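Local coordinates for protein soluble epoxide hydrolase (Bacillus megaterium, PDB 4INZ) that belongs to the alpha/beta hydrolase fold family, with a mixed beta-sheet flanked by helices and a mainly helical insertion between two of its strands, at residues Asp71-Asn76 against Ile89-Glu94; Ser82-Tyr87 against Tyr220-Ile225; Ala280-Ser283 against His288-Pro291. The protein carries 1 engineered substitution. All coordinates share one frame; numbering follows the deposited sequence.

Contact 1: Asp71-Asn76 against Ile89-Glu94; sequences DLRGYN and IDVLVE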
# COMPACT_ATOMS: atom_id res chain seq x y z
N ASP A 71 -4.83 -1.35 -9.49
CA ASP A 71 -3.80 -2.38 -9.51
C ASP A 71 -2.49 -1.70 -9.90
O ASP A 71 -2.36 -1.20 -11.02
CB ASP A 71 -4.12 -3.48 -10.53
CG ASP A 71 -5.28 -4.37 -10.10
OD1 ASP A 71 -5.53 -4.53 -8.88
OD2 ASP A 71 -5.93 -4.95 -10.99
N LEU A 72 -1.53 -1.66 -8.97
CA LEU A 72 -0.24 -1.04 -9.25
C LEU A 72 0.46 -1.70 -10.44
O LEU A 72 0.21 -2.87 -10.74
CB LEU A 72 0.66 -1.10 -8.02
CG LEU A 72 0.14 -0.38 -6.78
CD1 LEU A 72 1.12 -0.57 -5.61
CD2 LEU A 72 -0.08 1.11 -7.06
N ARG A 73 1.34 -0.97 -11.11
CA ARG A 73 2.04 -1.53 -12.26
C ARG A 73 2.72 -2.83 -11.85
O ARG A 73 3.28 -2.94 -10.75
CB ARG A 73 3.05 -0.54 -12.87
CG ARG A 73 4.14 -0.05 -11.92
CD ARG A 73 5.22 0.74 -12.67
NE ARG A 73 4.68 1.91 -13.36
CZ ARG A 73 5.16 2.36 -14.52
NH1 ARG A 73 6.18 1.75 -15.11
NH2 ARG A 73 4.62 3.44 -15.10
N GLY A 74 2.62 -3.83 -12.72
CA GLY A 74 3.19 -5.13 -12.44
C GLY A 74 2.22 -6.10 -11.80
O GLY A 74 2.44 -7.30 -11.83
N TYR A 75 1.14 -5.58 -11.22
CA TYR A 75 0.17 -6.40 -10.48
C TYR A 75 -1.09 -6.76 -11.26
O TYR A 75 -1.63 -5.94 -12.01
CB TYR A 75 -0.28 -5.67 -9.21
CG TYR A 75 0.69 -5.71 -8.06
CD1 TYR A 75 1.78 -4.85 -8.01
CD2 TYR A 75 0.50 -6.60 -7.00
CE1 TYR A 75 2.66 -4.87 -6.93
CE2 TYR A 75 1.38 -6.63 -5.93
CZ TYR A 75 2.46 -5.77 -5.90
OH TYR A 75 3.32 -5.80 -4.84
N ASN A 76 -1.56 -7.99 -11.05
CA ASN A 76 -2.83 -8.45 -11.62
C ASN A 76 -2.91 -8.13 -13.11
O ASN A 76 -2.06 -8.56 -13.89
CB ASN A 76 -4.01 -7.83 -10.85
CG ASN A 76 -5.34 -8.47 -11.18
OD1 ASN A 76 -5.41 -9.65 -11.51
ND2 ASN A 76 -6.42 -7.69 -11.10
N ILE A 89 10.53 4.81 -7.43
CA ILE A 89 9.55 5.65 -6.74
C ILE A 89 9.02 6.82 -7.58
O ILE A 89 7.82 7.11 -7.55
CB ILE A 89 10.09 6.17 -5.38
CG1 ILE A 89 8.99 6.89 -4.60
CG2 ILE A 89 11.31 7.07 -5.59
CD1 ILE A 89 7.84 5.97 -4.12
N ASP A 90 9.88 7.50 -8.33
CA ASP A 90 9.42 8.64 -9.11
C ASP A 90 8.39 8.21 -10.16
O ASP A 90 7.44 8.94 -10.46
CB ASP A 90 10.58 9.37 -9.79
CG ASP A 90 11.45 10.15 -8.81
OD1 ASP A 90 11.07 10.28 -7.63
OD2 ASP A 90 12.52 10.64 -9.23
N VAL A 91 8.60 7.02 -10.72
CA VAL A 91 7.69 6.48 -11.72
C VAL A 91 6.34 6.15 -11.08
O VAL A 91 5.29 6.52 -11.60
CB VAL A 91 8.25 5.21 -12.38
CG1 VAL A 91 7.26 4.67 -13.41
CG2 VAL A 91 9.59 5.53 -13.04
N LEU A 92 6.40 5.47 -9.94
CA LEU A 92 5.20 5.09 -9.21
C LEU A 92 4.39 6.30 -8.77
O LEU A 92 3.16 6.30 -8.83
CB LEU A 92 5.58 4.24 -7.99
CG LEU A 92 6.33 2.95 -8.34
CD1 LEU A 92 7.00 2.36 -7.11
CD2 LEU A 92 5.39 1.94 -8.99
N VAL A 93 5.09 7.34 -8.32
CA VAL A 93 4.43 8.58 -7.89
C VAL A 93 3.73 9.27 -9.06
O VAL A 93 2.63 9.80 -8.91
CB VAL A 93 5.43 9.55 -7.21
CG1 VAL A 93 4.84 10.96 -7.10
CG2 VAL A 93 5.83 9.03 -5.83
N GLU A 94 4.36 9.25 -10.23
CA GLU A 94 3.75 9.84 -11.42
C GLU A 94 2.53 9.04 -11.87
O GLU A 94 1.55 9.61 -12.36
CB GLU A 94 4.78 9.97 -12.56
CG GLU A 94 4.18 10.47 -13.87
CD GLU A 94 3.86 11.97 -13.86
OE1 GLU A 94 4.05 12.63 -12.82
OE2 GLU A 94 3.40 12.47 -14.91
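Val91, the first residue along helix 89-102 to meet Arg73, sets its CG1 methyl over the centre of one face of the Arg73 guanidinium. The methyl stands 3.2 Å above the plane, and the closest pair is Val91 CG1 to Arg73 CZ at 3.3 Å. Val91 CG1 is almost as near Arg73 NH2, at 3.4 Å, and Arg73 NH1 is hardly farther, evidence that it sits over the whole group and not over one nitrogen. With chi1 at 179°, CG1 is the methyl anti to the backbone N, and this torsion puts CG1, and not CG2, over the arginine. The Arg73 and Val91 side chains cross at about a right angle.

One residue further on, Leu92 serves the aliphatic part of the same arginine: Leu92 CD2 lies 3.8 Å from Arg73 CG and nearly as close to Arg73 CD. Leu92 also packs on Ile119 of helix 115-126 and on Tyr219. The bend of Arg73 at chi3 (59°) turns the guanidinium away from the line of its methylenes, giving the two helix residues separate parts of the chain to pack against.

Arg73 itself sits in a type II turn, closed by Tyr75 N to Leu72 O at 2.9 Å, with Gly74 taking the position that needs a positive phi. A salt bridge from NE to Asp95, one turn of helix beyond Val91, grips the polar end, and NH1 makes a weak bond to Ser86 O. The chemistry is therefore divided: the buried charge is met by oxygens around the guanidinium, while its face and methylenes pack against hydrocarbon, an environment that probably strengthens the pull of Asp95.

Contact 2: Ser82-Tyr87 against Tyr220-Ile225; sequences SGLESY and YRNLKI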
# COMPACT_ATOMS: atom_id res chain seq x y z
N SER A 82 9.22 -4.01 -18.47
CA SER A 82 10.50 -4.64 -18.17
C SER A 82 11.44 -3.67 -17.48
O SER A 82 11.34 -2.45 -17.66
CB SER A 82 11.17 -5.13 -19.46
OG SER A 82 10.48 -6.25 -20.00
N GLY A 83 12.37 -4.21 -16.70
CA GLY A 83 13.45 -3.44 -16.12
C GLY A 83 13.16 -2.84 -14.76
O GLY A 83 12.03 -2.46 -14.46
N LEU A 84 14.19 -2.74 -13.93
CA LEU A 84 14.05 -2.21 -12.58
C LEU A 84 13.63 -0.75 -12.58
O LEU A 84 12.88 -0.30 -11.71
CB LEU A 84 15.35 -2.36 -11.80
CG LEU A 84 15.70 -3.76 -11.32
CD1 LEU A 84 17.04 -3.75 -10.60
CD2 LEU A 84 14.59 -4.30 -10.42
N GLU A 85 14.13 -0.00 -13.56
CA GLU A 85 13.88 1.43 -13.63
C GLU A 85 12.39 1.73 -13.76
O GLU A 85 11.95 2.83 -13.42
CB GLU A 85 14.67 2.06 -14.77
CG GLU A 85 16.18 1.94 -14.59
CD GLU A 85 16.96 2.76 -15.59
OE1 GLU A 85 18.08 3.21 -15.24
OE2 GLU A 85 16.47 2.96 -16.72
N SER A 86 11.62 0.76 -14.24
CA SER A 86 10.19 0.94 -14.42
C SER A 86 9.42 0.90 -13.11
O SER A 86 8.21 1.15 -13.08
CB SER A 86 9.64 -0.12 -15.37
OG SER A 86 10.22 0.00 -16.66
N TYR A 87 10.12 0.58 -12.02
CA TYR A 87 9.48 0.41 -10.71
C TYR A 87 10.10 1.29 -9.64
O TYR A 87 9.96 1.02 -8.44
CB TYR A 87 9.50 -1.06 -10.31
CG TYR A 87 8.80 -1.92 -11.33
CD1 TYR A 87 7.42 -2.09 -11.30
CD2 TYR A 87 9.51 -2.53 -12.35
CE1 TYR A 87 6.77 -2.87 -12.24
CE2 TYR A 87 8.86 -3.30 -13.31
CZ TYR A 87 7.49 -3.47 -13.25
OH TYR A 87 6.86 -4.23 -14.20
N TYR A 220 11.04 -3.80 -4.62
CA TYR A 220 11.96 -3.95 -3.49
C TYR A 220 13.42 -3.77 -3.90
O TYR A 220 14.26 -3.36 -3.10
CB TYR A 220 11.80 -5.32 -2.83
CG TYR A 220 10.49 -5.51 -2.09
CD1 TYR A 220 10.39 -5.26 -0.73
CD2 TYR A 220 9.35 -5.96 -2.76
CE1 TYR A 220 9.19 -5.43 -0.06
CE2 TYR A 220 8.15 -6.14 -2.10
CZ TYR A 220 8.08 -5.87 -0.74
OH TYR A 220 6.88 -6.04 -0.07
N ARG A 221 13.71 -4.10 -5.15
CA ARG A 221 15.09 -4.11 -5.62
C ARG A 221 15.62 -2.72 -5.96
O ARG A 221 16.77 -2.57 -6.36
CB ARG A 221 15.23 -5.09 -6.80
CG ARG A 221 15.07 -6.52 -6.33
CD ARG A 221 14.83 -7.52 -7.44
NE ARG A 221 14.76 -8.86 -6.87
CZ ARG A 221 14.58 -9.98 -7.56
NH1 ARG A 221 14.43 -9.93 -8.88
NH2 ARG A 221 14.53 -11.14 -6.93
N ASN A 222 14.77 -1.72 -5.77
CA ASN A 222 15.17 -0.32 -5.89
C ASN A 222 15.32 0.36 -4.54
O ASN A 222 15.76 1.51 -4.46
CB ASN A 222 14.18 0.46 -6.74
CG ASN A 222 14.24 0.07 -8.21
OD1 ASN A 222 15.32 -0.19 -8.74
ND2 ASN A 222 13.09 0.04 -8.86
N LEU A 223 14.93 -0.33 -3.47
CA LEU A 223 15.00 0.26 -2.13
C LEU A 223 16.43 0.61 -1.73
O LEU A 223 17.37 -0.15 -1.98
CB LEU A 223 14.39 -0.68 -1.09
CG LEU A 223 12.87 -0.89 -1.20
CD1 LEU A 223 12.41 -2.00 -0.26
CD2 LEU A 223 12.15 0.41 -0.91
N LYS A 224 16.59 1.78 -1.11
CA LYS A 224 17.89 2.24 -0.66
C LYS A 224 17.93 2.24 0.86
O LYS A 224 17.88 3.30 1.49
CB LYS A 224 18.19 3.63 -1.22
CG LYS A 224 18.23 3.68 -2.74
CD LYS A 224 19.39 2.85 -3.29
CE LYS A 224 18.93 1.91 -4.40
NZ LYS A 224 18.40 2.62 -5.60
N ILE A 225 17.98 1.05 1.44
CA ILE A 225 17.91 0.91 2.89
C ILE A 225 18.91 -0.12 3.38
O ILE A 225 18.72 -0.71 4.44
CB ILE A 225 16.50 0.48 3.35
CG1 ILE A 225 16.14 -0.90 2.78
CG2 ILE A 225 15.47 1.53 2.96
CD1 ILE A 225 14.82 -1.46 3.30
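Asn222 points its side-chain amide at the carbonyl oxygens of Leu84 and Tyr87, joining the helical cap of this alpha/beta hydrolase fold to the loop that leads into helix 89-102. The main bond, Asn222 ND2 to Leu84 O, is 2.9 Å long and nearly straight at 167°. The oxygen lies close to the amide plane of Asn222, yet the nitrogen arrives from above the carbonyl plane, 40° out of it. Tyr87 N, which closes the short 3-10 segment, approaches Leu84 O from the opposite face, so two donors hold this one acceptor between them.

Asn222 ND2 also makes a weak bond to Tyr87 O at 3.3 Å, and the amide thus reaches the carbonyl at the start of the 3-10 segment and the one just after it. Asn222 OD1 is turned toward Leu84, 3.8 Å from Leu84 CB. Around this polar centre, Tyr87 directs its ring away from Asn222, and its hydroxyl bonds Ser215 of helix 213-220. The extended Arg221 chain likewise leads off to Phe165 O. The Leu84 and Arg221 side chains cross at about a right angle, and contact is made near the arginine backbone, Leu84 CD2 to Arg221 CB at 3.8 Å.

Contact 3: Ala280-Ser283 against His288-Pro291; sequences AEAS and HEKP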
# COMPACT_ATOMS: atom_id res chain seq x y z
N ALA A 280 -6.08 -4.08 18.24
CA ALA A 280 -5.36 -5.10 18.99
C ALA A 280 -5.45 -6.47 18.32
O ALA A 280 -4.53 -7.28 18.43
CB ALA A 280 -5.86 -5.17 20.43
N GLU A 281 -6.55 -6.73 17.63
CA GLU A 281 -6.81 -8.06 17.09
C GLU A 281 -6.65 -8.14 15.57
O GLU A 281 -7.20 -9.04 14.93
CB GLU A 281 -8.20 -8.56 17.49
CG GLU A 281 -8.47 -8.52 19.00
CD GLU A 281 -7.65 -9.55 19.75
OE1 GLU A 281 -6.95 -10.35 19.10
OE2 GLU A 281 -7.72 -9.56 21.00
N ALA A 282 -5.91 -7.21 14.99
CA ALA A 282 -5.61 -7.28 13.57
C ALA A 282 -4.11 -7.26 13.32
O ALA A 282 -3.35 -6.67 14.10
CB ALA A 282 -6.27 -6.16 12.81
N SER A 283 -3.72 -7.88 12.23
CA SER A 283 -2.32 -7.98 11.85
C SER A 283 -2.05 -7.00 10.71
O SER A 283 -2.45 -5.84 10.77
CB SER A 283 -1.98 -9.42 11.45
OG SER A 283 -0.59 -9.59 11.26
N HIS A 288 -9.24 -5.73 5.48
CA HIS A 288 -10.07 -6.92 5.24
C HIS A 288 -10.09 -7.94 6.37
O HIS A 288 -10.90 -8.86 6.35
CB HIS A 288 -9.88 -7.57 3.85
CG HIS A 288 -8.57 -8.27 3.66
ND1 HIS A 288 -8.33 -9.08 2.57
CD2 HIS A 288 -7.42 -8.26 4.38
CE1 HIS A 288 -7.09 -9.55 2.63
NE2 HIS A 288 -6.52 -9.07 3.72
N GLU A 289 -9.24 -7.75 7.38
CA GLU A 289 -9.31 -8.57 8.60
C GLU A 289 -10.46 -8.16 9.50
O GLU A 289 -11.16 -9.02 10.07
CB GLU A 289 -8.00 -8.48 9.39
CG GLU A 289 -6.81 -9.10 8.70
CD GLU A 289 -5.55 -8.99 9.53
OE1 GLU A 289 -5.62 -9.24 10.76
OE2 GLU A 289 -4.48 -8.66 8.95
N LYS A 290 -10.65 -6.85 9.65
CA LYS A 290 -11.67 -6.29 10.54
C LYS A 290 -12.39 -5.14 9.83
O LYS A 290 -12.31 -3.98 10.24
CB LYS A 290 -11.02 -5.75 11.82
CG LYS A 290 -10.31 -6.81 12.65
CD LYS A 290 -11.28 -7.84 13.21
CE LYS A 290 -10.57 -8.80 14.17
NZ LYS A 290 -11.50 -9.69 14.94
N PRO A 291 -13.11 -5.46 8.75
CA PRO A 291 -13.65 -4.39 7.90
C PRO A 291 -14.66 -3.49 8.60
O PRO A 291 -14.69 -2.29 8.32
CB PRO A 291 -14.31 -5.16 6.75
CG PRO A 291 -14.59 -6.52 7.31
CD PRO A 291 -13.44 -6.80 8.23
O HOH W 1 -7.29 -10.92 12.19
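A short-range surface contact joins Ser283 and its neighbours, in the loop after edge strand 274-279, to Glu289 and Lys290, where helix 286-289 ends and helix 291-303 is about to begin. The chief evidence is one bond: Ser283 N gives its hydrogen to Glu289 OE1 at 2.8 Å, with an almost linear angle of 172°. The donor meets the syn side of OE1, 26° out of the carboxylate plane. Glu289 is extended beyond CG (chi2 -180°), which carries its carboxylate from the helix end across to the loop backbone, and there it packs against Ser283 CB, 3.6 Å from Glu289 OE2.

The carboxylate grips the loop with both oxygens. Glu289 OE2 accepts the backbone N-H of Ala285, two residues beyond Ser283. Glu289 OE1 also takes a hydrogen from a water, at 2.8 Å from Glu289 OE1 to the water oxygen, and this water gives its second, weak bond to Glu281 O. Two backbone N-H groups and a water directed at one carboxylate would be expected to favour its charged form.

Lys290 works differently, by its aliphatic chain. Lys290 CE lies 3.5 Å from Glu281 O, and Lys290 CG is 4.1 Å from Ala282 CB. On the loop side, Ala282 is backbone-bonded to Gln255, which follows the neighbouring strand 248-253, and Ser283 OG adds a weak bond to Gln255 O.

Glu289 thus bonds the backbone N-H groups of Ser283 and Ala285, both in the connection that follows strand 274-279, and so ties the start of that connection to the end of the short helix within it. In alpha/beta hydrolases the connection after this last strand of the sheet generally carries the histidine of the catalytic triad.

From the N terminus, contact 1 comes first, closing the 12-residue connection between the loop after strand 66-70 and helix 89-102. Contact 2 begins inside that connection, at 82-87, and closes much later at 220-225, so the two cross along the chain. They also touch in space, their centres about 11 Å apart, with Leu92 CD1 3.5 Å from Tyr87 O. Together they tie the core loop and its helix to the cap. Contact 3 follows both in series, joining the loop after strand 274-279 to the end of helix 286-289, just before helix 291-303. It lies across the chain's centre, its own centre about 26 Å from that of contact 1 and about 30 Å from that of contact 2.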